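Local coordinates for replicative DNA helicase (Mycobacterium smegmatis, PDB 6OWN), which carries a self-splicing intein, the domain modelled here, which cuts itself out of the helicase precursor and joins the flanking segments, a reaction reversibly inhibited by zinc, at residues A[13-17]-A[18-22]; A[51-54]-A[55-59]; A[74-77]-A[78-81]. All blocks are in the same frame, centred on the assembly; numbering follows the deposited sequence.

Overall arrangement
All three interactions are short-range turns at the ends of strands in an all-beta intein domain, and each mixes buried residues with exposed ones. Interactions 2 and 3 touch each other: their centres are about 14 Å apart, and Val51 of the hairpin packs on Thr76 and Leu79. Interaction 1 stands apart, its centre about 25 Å from that of interaction 3, on the opposite side of the chain's centre. The chemistry varies accordingly. Residues 13-22 fold round one shared carbonyl, residues 51-59 combine paired strands with an aspartate-held turn, and residues 74-81 rely on two 3-10 bonds and aliphatic packing.

Interaction 1: residues A[13-17]-A[18-22]; sequences GWTTM and GDVAV
Asp19 N and Val20 N both come back to the carbonyl O of Thr16, closing a tight right-handed turn at the end of strand 13-16 in this Hint (hedgehog/intein) fold. The two bonds are made differently. Val20 N, 3.0 Å from Thr16 O, is almost in line with the C=O bond, while Asp19 N, 3.1 Å from the same Thr16 O, arrives from well above the carbonyl plane. One oxygen therefore ties down two consecutive amides and sets the path of the chain into the loop before strand 25-27.

The tight side is apolar. Val20 lies roughly perpendicular to the Thr15 side chain, with Val20 CB 3.9 Å from Thr15 CG2. Met17 points its CB away from the loop, but CG is anti to the backbone N and the chain then bends at chi2 (56°), which puts Met17 SD 4.3 Å from Val20 CG1. Val119 touches both Met17 and Val20, and Leu26 and Val36 add to the packing on Val20. The backbone N of Thr16 is buried here with no partner in the model. A bound zinc ion lies about 4 Å from the Met17 side chain, and Arg117 bonds to Val20 O.

The opposite character appears at Asp19, whose exposed side chain is tied to Thr16 by a weak bond. Thr16 OG1 gives this weak hydrogen bond to Asp19 OD2 at 2.9 Å and also accepts a weak one from Asp19 N at 3.3 Å. Closer to the strand, the Thr15 and Asp19 side chains run antiparallel past one another, and Thr15 OG1 comes 3.5 Å from Asp19 CB.

Interaction 2: residues A[51-54]-A[55-59]; sequences VEFS and DGTAI
Val51 and Ile59 face each other as an antiparallel hydrogen-bonded pair in the beta hairpin of strands 48-53 and 58-62, which closes through a type I turn followed by a G1 bulge at Gly56.

Among backbone bonds, Val51 N reaches Ile59 O at 2.9 Å and Ile59 N returns to Val51 O, nearly straight both ways. Beyond the non-hydrogen-bonded pair Glu52 and Ala58, Phe53 N bonds to Thr57 O, and Phe53 O takes Gly56 N at 3.1 Å to close the turn. Gly56, at the bulge, has a positive phi (81°).

Apolar packing occupies the buried side. The edge of the Phe53 ring meets Ile59, with CE2 3.8 Å from CG1, and Val103, Ile105 and Val135 also touch the Phe53 side chain. On the other side Glu52 CG lies 4.1 Å from Ala58 CB, and its carboxylate forms a salt bridge with Arg109.

Side-chain bonds fix the turn. With Asp55 CG between the backbone N and the carbonyl carbon (chi1 62°), OD1 comes round into an Asx turn: it accepts Thr57 N at 3.0 Å and, from the same face of the carboxylate, Thr57 OG1 at 2.7 Å, on the syn side.

Interaction 3: residues A[74-77]-A[78-81]; sequences RITA and NLRA
Three torsions set up the contact between Arg74 and the loop that follows it. Leu79 has CG anti to its carbonyl carbon (chi1 -68°) and is extended at chi2, which together bring CD2 to 4.1 Å from Arg74 CB. Arg74 then bends sharply at chi2 (-79°), and its CD passes alongside Asn78, 4.3 Å from Asn78 CB. The meeting is thus one of aliphatic parts, with the arginine's methylene groups doing the touching.

Between these side chains the backbone makes two successive 3-10 turns. Asn78 N donates to Ile75 O at 2.8 Å, and one residue on Leu79 N donates to Thr76 O at 3.1 Å. Both donors sit above the plane of the carbonyl they meet, the second by 63°, as the tight winding makes them do. The turns swing the chain sharply aside just after strand 72-75, and they bring the CB atoms of the loop beside the carbonyl oxygens: Asn78 CB is 3.5 Å from Ile75 O, and Leu79 CB 3.5 Å from Thr76 O.

The two sides of the turn differ in burial. Leu79 and Thr76 face inward, with Leu79 CD1 4.0 Å from Thr76 CA, whereas Asn78 is exposed. Thr76 OG1 accepts from Trp67 NE1, while the carbonyl O atoms of Asp62 and His65 share or compete for its single proton, and these bonds should restrict its rotation. A bound zinc ion lies about 5 Å from the Ala77 side chain.

Around the turn, Arg74 pairs through its backbone with Trp67 of strand 66-69, Thr76 and Ala77 lean on Tyr49 of strand 48-53, and Leu79 touches Trp67 and Thr69 of strand 66-69, Val51 of strand 48-53, and Ile105 and Val108 of strand 103-111.

Interaction 1: residues A[13-17]-A[18-22]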
# COMPACT_ATOMS: atom_id res chain seq x y z
N GLY A 13 4.79 11.71 11.49
CA GLY A 13 4.09 12.45 10.45
C GLY A 13 3.96 11.67 9.16
O GLY A 13 3.11 10.77 9.05
N TRP A 14 4.79 12.00 8.17
CA TRP A 14 4.71 11.41 6.84
C TRP A 14 6.10 11.10 6.29
O TRP A 14 7.07 11.80 6.59
CB TRP A 14 3.98 12.34 5.86
CG TRP A 14 2.50 12.50 6.15
CD1 TRP A 14 1.91 13.47 6.91
CD2 TRP A 14 1.43 11.66 5.68
NE1 TRP A 14 0.55 13.29 6.95
CE2 TRP A 14 0.23 12.19 6.20
CE3 TRP A 14 1.38 10.52 4.87
CZ2 TRP A 14 -1.01 11.61 5.93
CZ3 TRP A 14 0.14 9.95 4.61
CH2 TRP A 14 -1.03 10.49 5.14
N THR A 15 6.17 10.05 5.48
CA THR A 15 7.32 9.73 4.64
C THR A 15 6.77 9.30 3.28
O THR A 15 5.59 9.49 2.99
CB THR A 15 8.21 8.66 5.29
OG1 THR A 15 9.45 8.55 4.57
CG2 THR A 15 7.53 7.29 5.30
N THR A 16 7.63 8.74 2.43
CA THR A 16 7.19 8.17 1.17
C THR A 16 7.79 6.79 1.02
O THR A 16 8.74 6.42 1.72
CB THR A 16 7.57 9.04 -0.05
OG1 THR A 16 8.99 9.11 -0.17
CG2 THR A 16 7.00 10.46 0.08
N MET A 17 7.24 6.02 0.07
CA MET A 17 7.81 4.72 -0.22
C MET A 17 9.24 4.86 -0.73
O MET A 17 10.05 3.95 -0.56
CB MET A 17 6.95 3.97 -1.24
CG MET A 17 7.43 2.57 -1.58
SD MET A 17 7.59 1.52 -0.12
CE MET A 17 5.88 1.05 0.17
N GLY A 18 9.57 6.01 -1.33
CA GLY A 18 10.92 6.24 -1.81
C GLY A 18 11.92 6.48 -0.70
O GLY A 18 13.09 6.11 -0.83
N ASP A 19 11.47 7.07 0.42
CA ASP A 19 12.33 7.52 1.51
C ASP A 19 12.40 6.57 2.70
O ASP A 19 13.38 6.59 3.44
CB ASP A 19 11.85 8.88 2.04
CG ASP A 19 11.91 9.97 1.00
OD1 ASP A 19 12.87 9.99 0.21
OD2 ASP A 19 10.98 10.81 0.97
N VAL A 20 11.37 5.74 2.93
CA VAL A 20 11.31 4.97 4.16
C VAL A 20 12.44 3.95 4.20
O VAL A 20 12.78 3.34 3.18
CB VAL A 20 9.92 4.31 4.30
CG1 VAL A 20 9.67 3.29 3.18
CG2 VAL A 20 9.75 3.67 5.68
N ALA A 21 13.04 3.78 5.37
CA ALA A 21 14.20 2.91 5.53
C ALA A 21 13.91 1.80 6.52
O ALA A 21 13.05 1.93 7.40
CB ALA A 21 15.42 3.72 6.00
N VAL A 22 14.62 0.67 6.37
CA VAL A 22 14.52 -0.38 7.37
C VAL A 22 14.90 0.20 8.73
O VAL A 22 15.85 0.98 8.85
CB VAL A 22 15.42 -1.57 7.00
CG1 VAL A 22 15.43 -2.61 8.11
CG2 VAL A 22 14.94 -2.20 5.69

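Interaction 2: residues A[51-54]-A[55-59]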
# COMPACT_ATOMS: atom_id res chain seq x y z
N VAL A 51 -4.89 2.47 -8.46
CA VAL A 51 -6.05 2.01 -7.70
C VAL A 51 -6.71 3.25 -7.14
O VAL A 51 -6.08 4.01 -6.39
CB VAL A 51 -5.65 1.03 -6.59
CG1 VAL A 51 -6.87 0.47 -5.89
CG2 VAL A 51 -4.79 -0.11 -7.16
N GLU A 52 -7.96 3.49 -7.51
CA GLU A 52 -8.72 4.63 -7.02
C GLU A 52 -9.69 4.19 -5.93
O GLU A 52 -10.30 3.12 -6.03
CB GLU A 52 -9.47 5.31 -8.16
CG GLU A 52 -8.54 6.03 -9.12
CD GLU A 52 -9.23 6.50 -10.39
OE1 GLU A 52 -10.44 6.21 -10.55
OE2 GLU A 52 -8.57 7.15 -11.22
N PHE A 53 -9.80 5.00 -4.87
CA PHE A 53 -10.58 4.65 -3.69
C PHE A 53 -11.71 5.65 -3.46
O PHE A 53 -11.66 6.81 -3.89
CB PHE A 53 -9.72 4.59 -2.43
CG PHE A 53 -8.59 3.61 -2.52
CD1 PHE A 53 -8.78 2.27 -2.26
CD2 PHE A 53 -7.31 4.04 -2.85
CE1 PHE A 53 -7.74 1.37 -2.34
CE2 PHE A 53 -6.27 3.14 -2.94
CZ PHE A 53 -6.48 1.81 -2.68
N SER A 54 -12.72 5.17 -2.73
CA SER A 54 -13.92 5.95 -2.45
C SER A 54 -13.67 7.13 -1.52
O SER A 54 -14.51 8.03 -1.45
CB SER A 54 -15.00 5.04 -1.84
OG SER A 54 -14.50 4.40 -0.68
N ASP A 55 -12.56 7.15 -0.79
CA ASP A 55 -12.24 8.32 0.02
C ASP A 55 -11.61 9.44 -0.79
O ASP A 55 -11.10 10.41 -0.22
CB ASP A 55 -11.32 7.92 1.18
CG ASP A 55 -9.98 7.37 0.68
OD1 ASP A 55 -9.81 7.27 -0.54
OD2 ASP A 55 -9.12 7.02 1.50
N GLY A 56 -11.60 9.33 -2.12
CA GLY A 56 -11.00 10.36 -2.95
C GLY A 56 -9.50 10.27 -3.08
O GLY A 56 -8.86 11.26 -3.47
N THR A 57 -8.89 9.14 -2.76
CA THR A 57 -7.44 9.02 -2.89
C THR A 57 -7.10 7.92 -3.89
O THR A 57 -7.95 7.15 -4.32
CB THR A 57 -6.79 8.77 -1.52
OG1 THR A 57 -7.19 7.50 -1.02
CG2 THR A 57 -7.20 9.88 -0.51
N ALA A 58 -5.83 7.87 -4.28
CA ALA A 58 -5.40 6.91 -5.28
C ALA A 58 -3.97 6.51 -4.98
O ALA A 58 -3.18 7.31 -4.48
CB ALA A 58 -5.50 7.48 -6.70
N ILE A 59 -3.65 5.25 -5.29
CA ILE A 59 -2.32 4.69 -5.05
C ILE A 59 -1.85 3.97 -6.31
O ILE A 59 -2.60 3.17 -6.88
CB ILE A 59 -2.30 3.74 -3.85
CG1 ILE A 59 -2.76 4.46 -2.58
CG2 ILE A 59 -0.91 3.13 -3.68
CD1 ILE A 59 -2.88 3.57 -1.35

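Interaction 3: residues A[74-77]-A[78-81]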
# COMPACT_ATOMS: atom_id res chain seq x y z
N ARG A 74 -5.77 -10.10 -2.10
CA ARG A 74 -5.79 -10.06 -3.55
C ARG A 74 -4.61 -9.23 -4.05
O ARG A 74 -4.28 -8.20 -3.46
CB ARG A 74 -7.10 -9.46 -4.09
CG ARG A 74 -8.34 -10.28 -3.76
CD ARG A 74 -8.46 -11.47 -4.70
NE ARG A 74 -9.64 -12.29 -4.42
CZ ARG A 74 -9.65 -13.31 -3.57
NH1 ARG A 74 -8.56 -13.63 -2.89
NH2 ARG A 74 -10.76 -14.01 -3.39
N ILE A 75 -4.00 -9.66 -5.15
CA ILE A 75 -2.98 -8.83 -5.78
C ILE A 75 -3.65 -7.77 -6.65
O ILE A 75 -4.81 -7.91 -7.07
CB ILE A 75 -1.97 -9.66 -6.58
CG1 ILE A 75 -2.62 -10.25 -7.84
CG2 ILE A 75 -1.37 -10.77 -5.71
CD1 ILE A 75 -1.61 -10.84 -8.81
N THR A 76 -2.92 -6.67 -6.91
CA THR A 76 -3.48 -5.55 -7.65
C THR A 76 -4.14 -6.00 -8.96
O THR A 76 -5.23 -5.55 -9.30
CB THR A 76 -2.39 -4.51 -7.95
OG1 THR A 76 -1.72 -4.13 -6.74
CG2 THR A 76 -3.02 -3.28 -8.57
N ALA A 77 -3.49 -6.93 -9.67
CA ALA A 77 -3.98 -7.43 -10.95
C ALA A 77 -5.30 -8.17 -10.84
O ALA A 77 -5.89 -8.52 -11.87
CB ALA A 77 -2.93 -8.35 -11.58
N ASN A 78 -5.78 -8.44 -9.62
CA ASN A 78 -7.03 -9.14 -9.38
C ASN A 78 -8.05 -8.28 -8.66
O ASN A 78 -9.16 -8.76 -8.40
CB ASN A 78 -6.78 -10.42 -8.56
CG ASN A 78 -6.21 -11.53 -9.40
OD1 ASN A 78 -6.45 -11.60 -10.60
ND2 ASN A 78 -5.44 -12.43 -8.77
N LEU A 79 -7.70 -7.05 -8.31
CA LEU A 79 -8.66 -6.15 -7.70
C LEU A 79 -9.78 -5.84 -8.68
O LEU A 79 -9.58 -5.77 -9.89
CB LEU A 79 -7.98 -4.85 -7.28
CG LEU A 79 -6.97 -4.90 -6.15
CD1 LEU A 79 -6.48 -3.48 -5.89
CD2 LEU A 79 -7.60 -5.50 -4.90
N ARG A 80 -10.97 -5.63 -8.14
CA ARG A 80 -12.11 -5.22 -8.94
C ARG A 80 -12.84 -4.12 -8.19
O ARG A 80 -12.91 -4.13 -6.96
CB ARG A 80 -13.05 -6.39 -9.23
CG ARG A 80 -12.71 -7.12 -10.52
CD ARG A 80 -13.13 -8.58 -10.46
NE ARG A 80 -14.57 -8.73 -10.62
CZ ARG A 80 -15.17 -9.00 -11.78
NH1 ARG A 80 -14.44 -9.14 -12.88
NH2 ARG A 80 -16.49 -9.13 -11.84
N ALA A 81 -13.37 -3.15 -8.94
CA ALA A 81 -14.20 -2.14 -8.32
C ALA A 81 -15.34 -2.81 -7.56
O ALA A 81 -15.86 -3.85 -7.99
CB ALA A 81 -14.75 -1.18 -9.38